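Local coordinates for pyridine nucleotide-disulfide oxidoreductase-like protein (Myceliophthora thermophila, PDB 5MQ6) that uses FAD and NADPH to insert one oxygen atom beside the carbonyl of ketones, especially polycyclic ones, giving esters or lactones, at residues R217-A222 / N526-T530; S363-S368 / W589-V593; K502-K507 / S521-P525; Q509-A514 / K619-S623. All coordinates share one frame; numbering follows the deposited sequence.

Interaction 1 of 4, residues R217-A222 / N526-T530; sequences RYVLLA and NLFFT
The amide of Asn526 lies flat over one face of the Tyr218 ring. The two planes are 13° apart, and Asn526 ND2 sits 3.8 Å above the Tyr218 ring plane, over its centre. Tyr218 CG, anti to the carbonyl carbon (chi1 -74°), places the ring beside this amide. Asn526 ND2 also donates to Arg217 O at 3.0 Å, from above that carbonyl's plane. At the ring edge, Tyr218 CE1 meets Phe528 CE2 at 4.2 Å. Parallel strand bonds follow: Val219 N to Asn526 O, Phe528 N to Val219 O at 3.0 Å, Leu221 N to Phe528 O at 2.8 Å, and Thr530 N to Leu221 O. Val219, Leu221, Leu527 and Phe529 share one face, where Val219 CG1 touches Leu527 CD1 at 3.8 Å. Leu220 and Phe528 lie side by side on the other, under helix 541-562. Farther out, Tyr218 OH bonds Glu560. Without the ring, as with an alanine here, the amide would probably lose its stacking partner and Glu560 its phenol. Strand 218-221 lies between strands 78-84 and 527-529, and Ala222 just after it touches FAD. The buried amide bonds Arg217 O, Val569 N and Ala567 O, which is likely to hold it flat against the ring.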
loop_
_atom_site.group_PDB
_atom_site.type_symbol
_atom_site.label_atom_id
_atom_site.label_comp_id
_atom_site.label_asym_id
_atom_site.label_seq_id
_atom_site.Cartn_x
_atom_site.Cartn_y
_atom_site.Cartn_z
ATOM N N ARG A 217 -24.934 10.642 -3.377
ATOM C CA ARG A 217 -25.685 10.001 -2.254
ATOM C C ARG A 217 -24.736 9.202 -1.383
ATOM O O ARG A 217 -24.868 9.189 -0.208
ATOM C CB ARG A 217 -26.754 9.038 -2.844
ATOM C CG ARG A 217 -27.808 9.807 -3.644
ATOM C CD ARG A 217 -28.789 8.761 -4.150
ATOM N NE ARG A 217 -29.853 9.310 -4.885
ATOM C CZ ARG A 217 -30.800 8.630 -5.494
ATOM N NH1 ARG A 217 -30.873 7.320 -5.385
ATOM N NH2 ARG A 217 -31.732 9.314 -6.137
ATOM N N TYR A 218 -23.774 8.529 -2.001
ATOM C CA TYR A 218 -22.784 7.738 -1.350
ATOM C C TYR A 218 -21.375 8.133 -1.777
ATOM O O TYR A 218 -21.142 8.407 -3.022
ATOM C CB TYR A 218 -22.981 6.309 -1.811
ATOM C CG TYR A 218 -24.145 5.540 -1.278
ATOM C CD1 TYR A 218 -24.084 4.855 -0.048
ATOM C CD2 TYR A 218 -25.324 5.405 -2.027
ATOM C CE1 TYR A 218 -25.127 4.046 0.402
ATOM C CE2 TYR A 218 -26.356 4.623 -1.559
ATOM C CZ TYR A 218 -26.262 3.947 -0.387
ATOM O OH TYR A 218 -27.385 3.206 -0.028
ATOM N N VAL A 219 -20.454 8.085 -0.821
ATOM C CA VAL A 219 -19.037 8.251 -1.155
ATOM C C VAL A 219 -18.296 7.004 -0.732
ATOM O O VAL A 219 -18.365 6.609 0.364
ATOM C CB VAL A 219 -18.414 9.485 -0.494
ATOM C CG1 VAL A 219 -16.870 9.549 -0.669
ATOM C CG2 VAL A 219 -19.084 10.755 -0.989
ATOM N N LEU A 220 -17.584 6.395 -1.653
ATOM C CA LEU A 220 -16.792 5.184 -1.412
ATOM C C LEU A 220 -15.278 5.548 -1.563
ATOM O O LEU A 220 -14.822 5.877 -2.661
ATOM C CB LEU A 220 -17.191 4.212 -2.484
ATOM C CG LEU A 220 -18.521 3.490 -2.422
ATOM C CD1 LEU A 220 -19.496 3.823 -1.400
ATOM C CD2 LEU A 220 -18.986 2.888 -3.691
ATOM N N LEU A 221 -14.505 5.452 -0.506
ATOM C CA LEU A 221 -13.080 5.781 -0.614
ATOM C C LEU A 221 -12.274 4.531 -0.961
ATOM O O LEU A 221 -12.319 3.534 -0.246
ATOM C CB LEU A 221 -12.563 6.361 0.664
ATOM C CG LEU A 221 -13.294 7.563 1.195
ATOM C CD1 LEU A 221 -12.603 7.921 2.484
ATOM C CD2 LEU A 221 -13.449 8.791 0.326
ATOM N N ALA A 222 -11.541 4.581 -2.068
ATOM C CA ALA A 222 -10.503 3.574 -2.381
ATOM C C ALA A 222 -9.208 4.380 -2.661
ATOM O O ALA A 222 -8.588 4.348 -3.723
ATOM C CB ALA A 222 -10.948 2.749 -3.585
ATOM N N ASN A 526 -23.753 6.917 4.661
ATOM C CA ASN A 526 -23.469 6.762 3.263
ATOM C C ASN A 526 -22.038 6.976 2.877
ATOM O O ASN A 526 -21.755 7.186 1.721
ATOM C CB ASN A 526 -24.452 7.556 2.381
ATOM C CG ASN A 526 -25.827 6.932 2.367
ATOM O OD1 ASN A 526 -26.112 6.026 3.164
ATOM N ND2 ASN A 526 -26.705 7.411 1.448
ATOM N N LEU A 527 -21.115 6.805 3.800
ATOM C CA LEU A 527 -19.662 6.874 3.484
ATOM C C LEU A 527 -19.115 5.549 3.849
ATOM O O LEU A 527 -19.382 5.036 4.938
ATOM C CB LEU A 527 -18.974 7.894 4.385
ATOM C CG LEU A 527 -17.442 7.976 4.310
ATOM C CD1 LEU A 527 -16.939 8.433 2.924
ATOM C CD2 LEU A 527 -16.886 8.852 5.431
ATOM N N PHE A 528 -18.312 5.001 2.946
ATOM C CA PHE A 528 -17.588 3.784 3.180
ATOM C C PHE A 528 -16.162 3.874 2.716
ATOM O O PHE A 528 -15.880 4.645 1.830
ATOM C CB PHE A 528 -18.311 2.590 2.466
ATOM C CG PHE A 528 -19.684 2.308 3.019
ATOM C CD1 PHE A 528 -19.864 1.420 4.121
ATOM C CD2 PHE A 528 -20.786 2.861 2.443
ATOM C CE1 PHE A 528 -21.141 1.159 4.575
ATOM C CE2 PHE A 528 -22.081 2.624 2.947
ATOM C CZ PHE A 528 -22.251 1.741 3.952
ATOM N N PHE A 529 -15.290 3.052 3.283
ATOM C CA PHE A 529 -13.886 3.107 2.965
ATOM C C PHE A 529 -13.321 1.737 3.030
ATOM O O PHE A 529 -13.767 0.927 3.812
ATOM C CB PHE A 529 -13.120 4.127 3.841
ATOM C CG PHE A 529 -13.623 4.241 5.287
ATOM C CD1 PHE A 529 -13.131 3.408 6.277
ATOM C CD2 PHE A 529 -14.575 5.206 5.689
ATOM C CE1 PHE A 529 -13.556 3.508 7.617
ATOM C CE2 PHE A 529 -15.015 5.262 7.033
ATOM C CZ PHE A 529 -14.523 4.410 7.987
ATOM N N THR A 530 -12.295 1.495 2.214
ATOM C CA THR A 530 -11.682 0.170 2.159
ATOM C C THR A 530 -11.079 -0.080 3.520
ATOM O O THR A 530 -10.579 0.800 4.127
ATOM C CB THR A 530 -10.664 0.027 1.023
ATOM O OG1 THR A 530 -9.790 1.143 0.994
ATOM C CG2 THR A 530 -11.308 0.145 -0.301
HETATM O O HOH W 1 -9.665 3.855 1.306
#

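Interaction 2 of 4, residues S363-S368 / W589-V593; sequences SAVIGS and WFASV
Ser363 O is gripped by two donors. Trp589 NE1 reaches Ser363 O across the contact at 2.9 Å, and Gly367 N reaches it from within the same segment at 2.8 Å. The two come from opposite faces of the carbonyl plane. The indole bond is moderately bent, with an N-H...O angle of 149°, and the acceptor lies close to the ring plane. Trp589 CG stands anti to the backbone N (chi1 -166°), which carries the indole across to the end of helix 363-366.

One face of the indole is covered by backbone. Gly367 CA makes an off-centre CH-pi contact, 4.2 Å from the centroid of the five-membered ring of Trp589. Ser368 N lies over the same face, and Ser368 CB meets CH2 of Trp589 at 3.6 Å. Gly367 leaves the helix with positive phi. At these backbone angles a CB would collide with Ile366 O.

The next carbonyl, Ala364 O, accepts from Ser592 OG at 2.8 Å. This hydroxyl comes from above the carbonyl plane. Phe590 turns its edge to Val365 O, with Phe590 CE1 3.5 Å away. Beyond it, Val365 CG1 and Val593 CG2 touch at 3.7 Å, the two side chains crossing at about a right angle.

Helix 378-406 backs the contact: His384 bonds Trp589 O, while Leu388 touches Ala364 and Ser592. The Val365 side chain is about 9 Å from those of Lys425 and Tyr600, which bind NADPH. The arrangement is a short helix whose first two carbonyls accept hydrogen bonds from side chains of a distant loop, the one after helix 573-585.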
loop_
_atom_site.group_PDB
_atom_site.type_symbol
_atom_site.label_atom_id
_atom_site.label_comp_id
_atom_site.label_asym_id
_atom_site.label_seq_id
_atom_site.Cartn_x
_atom_site.Cartn_y
_atom_site.Cartn_z
ATOM N N SER A 363 3.038 -13.928 9.843
ATOM C CA SER A 363 1.797 -13.926 10.630
ATOM C C SER A 363 1.902 -13.042 11.898
ATOM O O SER A 363 0.879 -12.585 12.458
ATOM C CB SER A 363 1.545 -15.388 11.056
ATOM O OG SER A 363 2.628 -15.830 11.894
ATOM N N ALA A 364 3.128 -12.765 12.333
ATOM C CA ALA A 364 3.352 -11.839 13.435
ATOM C C ALA A 364 2.627 -10.543 13.180
ATOM O O ALA A 364 2.186 -9.906 14.072
ATOM C CB ALA A 364 4.873 -11.546 13.620
ATOM N N VAL A 365 2.608 -10.098 11.947
ATOM C CA VAL A 365 2.006 -8.810 11.651
ATOM C C VAL A 365 0.670 -8.907 10.984
ATOM O O VAL A 365 0.008 -7.903 10.930
ATOM C CB VAL A 365 2.851 -7.827 10.858
ATOM C CG1 VAL A 365 3.934 -7.236 11.778
ATOM C CG2 VAL A 365 3.403 -8.458 9.578
ATOM N N ILE A 366 0.327 -10.067 10.441
ATOM C CA ILE A 366 -0.950 -10.296 9.749
ATOM C C ILE A 366 -2.042 -10.930 10.618
ATOM O O ILE A 366 -3.209 -10.557 10.499
ATOM C CB ILE A 366 -0.676 -11.201 8.508
ATOM C CG1 ILE A 366 0.158 -10.444 7.523
ATOM C CG2 ILE A 366 -1.940 -11.673 7.911
ATOM C CD1 ILE A 366 -0.294 -9.042 7.301
ATOM N N GLY A 367 -1.666 -11.823 11.532
ATOM C CA GLY A 367 -2.648 -12.599 12.289
ATOM C C GLY A 367 -2.458 -14.055 11.924
ATOM O O GLY A 367 -1.847 -14.376 10.916
ATOM N N SER A 368 -3.019 -14.935 12.710
ATOM C CA SER A 368 -3.095 -16.353 12.410
ATOM C C SER A 368 -4.346 -16.881 13.003
ATOM O O SER A 368 -4.627 -16.512 14.095
ATOM C CB SER A 368 -1.922 -17.098 13.102
ATOM O OG SER A 368 -1.954 -18.478 12.799
ATOM N N TRP A 589 -1.721 -9.601 20.207
ATOM C CA TRP A 589 -1.039 -10.148 19.028
ATOM C C TRP A 589 0.054 -9.194 18.534
ATOM O O TRP A 589 1.157 -9.618 18.210
ATOM C CB TRP A 589 -2.017 -10.485 17.890
ATOM C CG TRP A 589 -1.364 -11.309 16.880
ATOM C CD1 TRP A 589 -0.614 -10.873 15.837
ATOM C CD2 TRP A 589 -1.350 -12.725 16.817
ATOM N NE1 TRP A 589 -0.129 -11.953 15.110
ATOM C CE2 TRP A 589 -0.552 -13.092 15.699
ATOM C CE3 TRP A 589 -1.929 -13.738 17.606
ATOM C CZ2 TRP A 589 -0.304 -14.432 15.350
ATOM C CZ3 TRP A 589 -1.702 -15.051 17.270
ATOM C CH2 TRP A 589 -0.864 -15.396 16.152
ATOM N N PHE A 590 -0.241 -7.903 18.539
ATOM C CA PHE A 590 0.641 -6.930 17.895
ATOM C C PHE A 590 1.771 -6.354 18.741
ATOM O O PHE A 590 2.567 -5.525 18.276
ATOM C CB PHE A 590 -0.181 -5.921 17.121
ATOM C CG PHE A 590 -1.153 -6.584 16.146
ATOM C CD1 PHE A 590 -0.726 -6.992 14.887
ATOM C CD2 PHE A 590 -2.450 -6.850 16.506
ATOM C CE1 PHE A 590 -1.580 -7.680 14.013
ATOM C CE2 PHE A 590 -3.344 -7.483 15.612
ATOM C CZ PHE A 590 -2.908 -7.889 14.335
ATOM N N ALA A 591 1.924 -6.898 19.949
ATOM C CA ALA A 591 3.215 -6.762 20.673
ATOM C C ALA A 591 4.391 -7.257 19.854
ATOM O O ALA A 591 5.530 -6.816 20.066
ATOM C CB ALA A 591 3.166 -7.542 21.962
ATOM N N SER A 592 4.105 -8.175 18.917
ATOM C CA SER A 592 5.069 -8.545 17.897
ATOM C C SER A 592 5.825 -7.380 17.280
ATOM O O SER A 592 6.933 -7.528 16.856
ATOM C CB SER A 592 4.395 -9.322 16.786
ATOM O OG SER A 592 3.532 -8.475 16.038
ATOM N N VAL A 593 5.240 -6.206 17.241
ATOM C CA VAL A 593 5.829 -5.096 16.553
ATOM C C VAL A 593 6.805 -4.293 17.456
ATOM O O VAL A 593 7.606 -3.539 16.966
ATOM C CB VAL A 593 4.661 -4.329 15.926
ATOM C CG1 VAL A 593 4.740 -2.842 16.064
ATOM C CG2 VAL A 593 4.511 -4.795 14.483
#

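Interaction 3 of 4, residues K502-K507 / S521-P525; sequences KSLDDK and SNGFP
The polar part centres on the ammonium group of Lys507. Lys507 NZ donates to Asn522 O at 2.7 Å, in the carbonyl plane and on a lone pair. Lys507 NZ also donates to Ser521 OG at 2.9 Å. CG of Lys507 is anti to the backbone N (chi1 -172°) and the chain runs extended beyond it, which brings NZ from the helix to the turn. Glu576 completes the site: it forms a salt bridge with Lys507 and accepts from Asn522 N. Ser521 OG hydrogen-bonds both Glu576 and Ala514 O.

A water adds a second link. The water accepts from Lys502 NZ at 2.9 Å and donates to Asn522 OD1 at 2.7 Å. Its bond from Lys507 NZ is weak. Asn522 ND2 bonds Val571 O.

The apolar part is built on Phe524. Leu504 CD1 lies over one face of the Phe524 ring, 3.9 Å from the centroid, a CH-pi contact. Leu504 CA approaches Phe524 CZ at 3.4 Å. Lys507 CD lies at the ring edge, as the two side chains slide past each other in opposite directions.

A cap and a turn shape the two segments. Ser503 is the N-cap of helix 504-511, Ser503 OG accepting from Asp506 N at 3.2 Å. Ser521 to Phe524 form a type II turn. Gly523 has positive phi, and a CB there would clash with Lys502 NZ.

The contact pairs a buried aromatic ring with a lysine bound by carbonyl, hydroxyl and carboxylate. The carboxylate probably offsets the lysine's charge.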
loop_
_atom_site.group_PDB
_atom_site.type_symbol
_atom_site.label_atom_id
_atom_site.label_comp_id
_atom_site.label_asym_id
_atom_site.label_seq_id
_atom_site.Cartn_x
_atom_site.Cartn_y
_atom_site.Cartn_z
ATOM N N LYS A 502 -19.426 17.595 12.296
ATOM C CA LYS A 502 -18.384 16.794 12.961
ATOM C C LYS A 502 -17.260 16.219 12.000
ATOM O O LYS A 502 -17.540 15.518 10.998
ATOM C CB LYS A 502 -19.057 15.613 13.626
ATOM C CG LYS A 502 -18.248 14.999 14.757
ATOM C CD LYS A 502 -19.037 13.999 15.622
ATOM C CE LYS A 502 -18.929 12.557 15.106
ATOM N NZ LYS A 502 -20.120 11.707 15.411
ATOM N N SER A 503 -16.003 16.487 12.356
ATOM C CA SER A 503 -14.839 16.048 11.603
ATOM C C SER A 503 -14.469 14.597 11.885
ATOM O O SER A 503 -14.264 14.185 13.051
ATOM C CB SER A 503 -13.625 16.894 11.921
ATOM O OG SER A 503 -12.497 16.134 11.452
ATOM N N LEU A 504 -14.328 13.817 10.833
ATOM C CA LEU A 504 -13.990 12.393 11.037
ATOM C C LEU A 504 -12.677 12.301 11.818
ATOM O O LEU A 504 -12.531 11.497 12.774
ATOM C CB LEU A 504 -13.893 11.626 9.699
ATOM C CG LEU A 504 -13.591 10.118 9.810
ATOM C CD1 LEU A 504 -14.602 9.415 10.700
ATOM C CD2 LEU A 504 -13.566 9.457 8.461
ATOM N N ASP A 505 -11.729 13.135 11.412
ATOM C CA ASP A 505 -10.408 13.010 11.987
ATOM C C ASP A 505 -10.378 13.446 13.439
ATOM O O ASP A 505 -9.709 12.870 14.253
ATOM C CB ASP A 505 -9.337 13.747 11.174
ATOM C CG ASP A 505 -7.946 13.357 11.611
ATOM O OD1 ASP A 505 -7.637 12.139 11.664
ATOM O OD2 ASP A 505 -7.194 14.280 11.978
ATOM N N ASP A 506 -11.108 14.472 13.770
ATOM C CA ASP A 506 -11.181 14.883 15.174
ATOM C C ASP A 506 -11.785 13.780 16.017
ATOM O O ASP A 506 -11.232 13.424 17.057
ATOM C CB ASP A 506 -11.964 16.157 15.320
ATOM C CG ASP A 506 -11.289 17.343 14.618
ATOM O OD1 ASP A 506 -10.052 17.340 14.392
ATOM O OD2 ASP A 506 -12.023 18.297 14.270
ATOM N N LYS A 507 -12.878 13.170 15.545
ATOM C CA LYS A 507 -13.413 11.979 16.258
ATOM C C LYS A 507 -12.317 10.910 16.441
ATOM O O LYS A 507 -12.092 10.383 17.537
ATOM C CB LYS A 507 -14.566 11.381 15.478
ATOM C CG LYS A 507 -15.340 10.260 16.164
ATOM C CD LYS A 507 -16.404 9.679 15.259
ATOM C CE LYS A 507 -16.907 8.338 15.782
ATOM N NZ LYS A 507 -17.827 7.652 14.818
ATOM N N SER A 521 -18.175 4.597 9.798
ATOM C CA SER A 521 -18.141 5.250 11.119
ATOM C C SER A 521 -19.458 6.063 11.377
ATOM O O SER A 521 -20.070 6.718 10.451
ATOM C CB SER A 521 -16.969 6.206 11.211
ATOM O OG SER A 521 -16.547 6.406 12.567
ATOM N N ASN A 522 -19.855 6.028 12.635
ATOM C CA ASN A 522 -21.029 6.730 13.099
ATOM C C ASN A 522 -20.873 8.217 12.969
ATOM O O ASN A 522 -19.824 8.788 13.336
ATOM C CB ASN A 522 -21.376 6.362 14.545
ATOM C CG ASN A 522 -22.571 7.132 15.034
ATOM O OD1 ASN A 522 -22.353 8.081 15.700
ATOM N ND2 ASN A 522 -23.819 6.825 14.544
ATOM N N GLY A 523 -21.928 8.838 12.476
ATOM C CA GLY A 523 -21.913 10.305 12.116
ATOM C C GLY A 523 -21.646 10.615 10.668
ATOM O O GLY A 523 -21.679 11.759 10.291
ATOM N N PHE A 524 -21.415 9.577 9.856
ATOM C CA PHE A 524 -20.882 9.638 8.481
ATOM C C PHE A 524 -21.645 8.704 7.627
ATOM O O PHE A 524 -21.077 7.778 7.076
ATOM C CB PHE A 524 -19.339 9.411 8.431
ATOM C CG PHE A 524 -18.583 10.360 9.356
ATOM C CD1 PHE A 524 -18.440 10.047 10.697
ATOM C CD2 PHE A 524 -18.137 11.564 8.905
ATOM C CE1 PHE A 524 -17.828 10.888 11.579
ATOM C CE2 PHE A 524 -17.506 12.451 9.768
ATOM C CZ PHE A 524 -17.360 12.114 11.122
ATOM N N PRO A 525 -22.995 8.957 7.525
ATOM C CA PRO A 525 -23.910 8.105 6.760
ATOM C C PRO A 525 -23.526 8.069 5.310
ATOM O O PRO A 525 -23.028 9.059 4.794
ATOM C CB PRO A 525 -25.296 8.782 6.957
ATOM C CG PRO A 525 -24.964 10.209 7.194
ATOM C CD PRO A 525 -23.634 10.252 7.844
HETATM O O HOH W 2 -20.048 9.046 16.646
#

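Interaction 4 of 4, residues Q509-A514 / K619-S623; sequences QTHGAA and KRARS
The guanidinium of Arg622 has His511 O over one face, 3.6 Å above its plane and toward the rim. Ala513 O lies at its edge, exactly in plane. Arg622 NE and NH2 both donate, side-on, to Ala513 O, at 2.7 Å and 3.0 Å. The NE bond is the straighter, at 159°. Both nitrogens reach the carbonyl from the same face of its plane. Ala514 CB also lies near the guanidinium edge. The His511 ring is turned 59° from the guanidinium plane.

A bend at chi3 (75°) swings the Arg622 head back against the 512-514 backbone. Gly512 CA meets Lys619 CG at 3.9 Å, and a CB at Gly512 would clash with Arg622 CD. Ala513 CB packs on Ser623 CA at 3.6 Å.

Lys619 reaches the end of helix 504-511. Lys619 NZ donates to Gln509 O at 2.7 Å, in the carbonyl plane, and to Thr510 O at 3.3 Å from above that plane. A water bridges Ala513 N and Lys619 O.

Glu577 of helix 573-585 forms a salt bridge with Arg622 NH1 and accepts from His511 NE2. A leucine in place of Arg622 would probably leave Ala513 O without both donors and Glu577 without its salt-bridge mate. Two cationic side chains thus meet backbone carbonyls at and just beyond a helix C-terminus, where the helix dipole is likely to suit positive charge.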
loop_
_atom_site.group_PDB
_atom_site.type_symbol
_atom_site.label_atom_id
_atom_site.label_comp_id
_atom_site.label_asym_id
_atom_site.label_seq_id
_atom_site.Cartn_x
_atom_site.Cartn_y
_atom_site.Cartn_z
ATOM N N GLN A 509 -9.027 11.068 16.420
ATOM C CA GLN A 509 -7.891 11.464 17.279
ATOM C C GLN A 509 -8.333 11.609 18.751
ATOM O O GLN A 509 -7.570 11.286 19.639
ATOM C CB GLN A 509 -7.288 12.765 16.813
ATOM C CG GLN A 509 -6.714 12.869 15.415
ATOM C CD GLN A 509 -5.884 11.657 15.004
ATOM O OE1 GLN A 509 -5.177 11.104 15.828
ATOM N NE2 GLN A 509 -5.982 11.248 13.738
ATOM N N THR A 510 -9.556 12.078 18.978
ATOM C CA THR A 510 -10.039 12.345 20.289
ATOM C C THR A 510 -10.650 11.172 20.966
ATOM O O THR A 510 -10.373 10.956 22.112
ATOM C CB THR A 510 -11.081 13.476 20.319
ATOM O OG1 THR A 510 -12.216 13.092 19.528
ATOM C CG2 THR A 510 -10.524 14.785 19.771
ATOM N N HIS A 511 -11.517 10.422 20.288
ATOM C CA HIS A 511 -12.220 9.295 20.876
ATOM C C HIS A 511 -11.535 7.959 20.532
ATOM O O HIS A 511 -11.751 6.929 21.239
ATOM C CB HIS A 511 -13.674 9.348 20.384
ATOM C CG HIS A 511 -14.480 8.067 20.548
ATOM N ND1 HIS A 511 -14.980 7.628 21.772
ATOM C CD2 HIS A 511 -14.971 7.202 19.613
ATOM C CE1 HIS A 511 -15.650 6.502 21.590
ATOM N NE2 HIS A 511 -15.672 6.229 20.291
ATOM N N GLY A 512 -10.717 7.961 19.478
ATOM C CA GLY A 512 -10.024 6.744 19.014
ATOM C C GLY A 512 -10.685 6.164 17.768
ATOM O O GLY A 512 -11.847 6.488 17.413
ATOM N N ALA A 513 -9.988 5.228 17.129
ATOM C CA ALA A 513 -10.533 4.584 15.951
ATOM C C ALA A 513 -11.907 4.015 16.255
ATOM O O ALA A 513 -12.125 3.373 17.308
ATOM C CB ALA A 513 -9.600 3.508 15.443
ATOM N N ALA A 514 -12.860 4.242 15.346
ATOM C CA ALA A 514 -14.181 3.675 15.522
ATOM C C ALA A 514 -14.868 3.388 14.237
ATOM O O ALA A 514 -15.190 4.328 13.521
ATOM C CB ALA A 514 -15.062 4.604 16.359
ATOM N N LYS A 619 -6.912 3.286 23.882
ATOM C CA LYS A 619 -7.220 4.137 22.760
ATOM C C LYS A 619 -6.318 3.864 21.551
ATOM O O LYS A 619 -6.763 3.823 20.435
ATOM C CB LYS A 619 -7.119 5.583 23.154
ATOM C CG LYS A 619 -7.573 6.584 22.104
ATOM C CD LYS A 619 -7.499 8.004 22.641
ATOM C CE LYS A 619 -6.812 8.946 21.708
ATOM N NZ LYS A 619 -7.155 10.319 22.122
ATOM N N ARG A 620 -5.039 3.655 21.785
ATOM C CA ARG A 620 -4.122 3.285 20.698
ATOM C C ARG A 620 -4.413 1.905 20.148
ATOM O O ARG A 620 -4.436 1.699 18.968
ATOM C CB ARG A 620 -2.699 3.361 21.175
ATOM C CG ARG A 620 -2.329 4.813 21.458
ATOM C CD ARG A 620 -1.030 5.255 20.806
ATOM N NE ARG A 620 0.067 4.691 21.540
ATOM C CZ ARG A 620 0.490 5.156 22.711
ATOM N NH1 ARG A 620 -0.099 6.214 23.304
ATOM N NH2 ARG A 620 1.516 4.554 23.306
ATOM N N ALA A 621 -4.728 0.988 21.014
ATOM C CA ALA A 621 -5.046 -0.318 20.600
ATOM C C ALA A 621 -6.277 -0.336 19.683
ATOM O O ALA A 621 -6.418 -1.225 18.859
ATOM C CB ALA A 621 -5.350 -1.121 21.822
ATOM N N ARG A 622 -7.174 0.634 19.835
ATOM C CA ARG A 622 -8.378 0.613 19.038
ATOM C C ARG A 622 -8.060 0.701 17.556
ATOM O O ARG A 622 -8.938 0.368 16.736
ATOM C CB ARG A 622 -9.228 1.868 19.315
ATOM C CG ARG A 622 -9.870 1.869 20.595
ATOM C CD ARG A 622 -10.559 3.215 20.831
ATOM N NE ARG A 622 -11.798 3.309 20.034
ATOM C CZ ARG A 622 -13.048 3.359 20.497
ATOM N NH1 ARG A 622 -13.332 3.336 21.796
ATOM N NH2 ARG A 622 -14.035 3.403 19.630
ATOM N N SER A 623 -6.883 1.220 17.178
ATOM C CA SER A 623 -6.641 1.416 15.772
ATOM C C SER A 623 -6.055 0.240 15.047
ATOM O O SER A 623 -5.886 0.315 13.830
ATOM C CB SER A 623 -5.815 2.697 15.512
ATOM O OG SER A 623 -4.480 2.410 15.873
HETATM O O HOH W 3 -7.266 4.698 17.963
#

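Interactions 3 and 4 share helix 504-511, one at its start and the other at its end. They touch where Ser521 OG lies 2.7 Å from Ala514 O, probably a hydrogen bond. Helix 573-585 serves both, with Glu576 at interaction 3 and Glu577 at interaction 4. Interaction 3 also touches interaction 1, through Phe529 CZ and Ser521 N at 4.1 Å; the chain runs on from the turn of interaction 3 to strand 527-529. Interaction 1 reaches FAD through Ala222. Interaction 2 stands apart, its nearest atoms about 7 Å from interaction 4 and about 15 Å from interaction 1. Its Val365 side chain is about 12 Å from NADPH and about 13 Å from FAD.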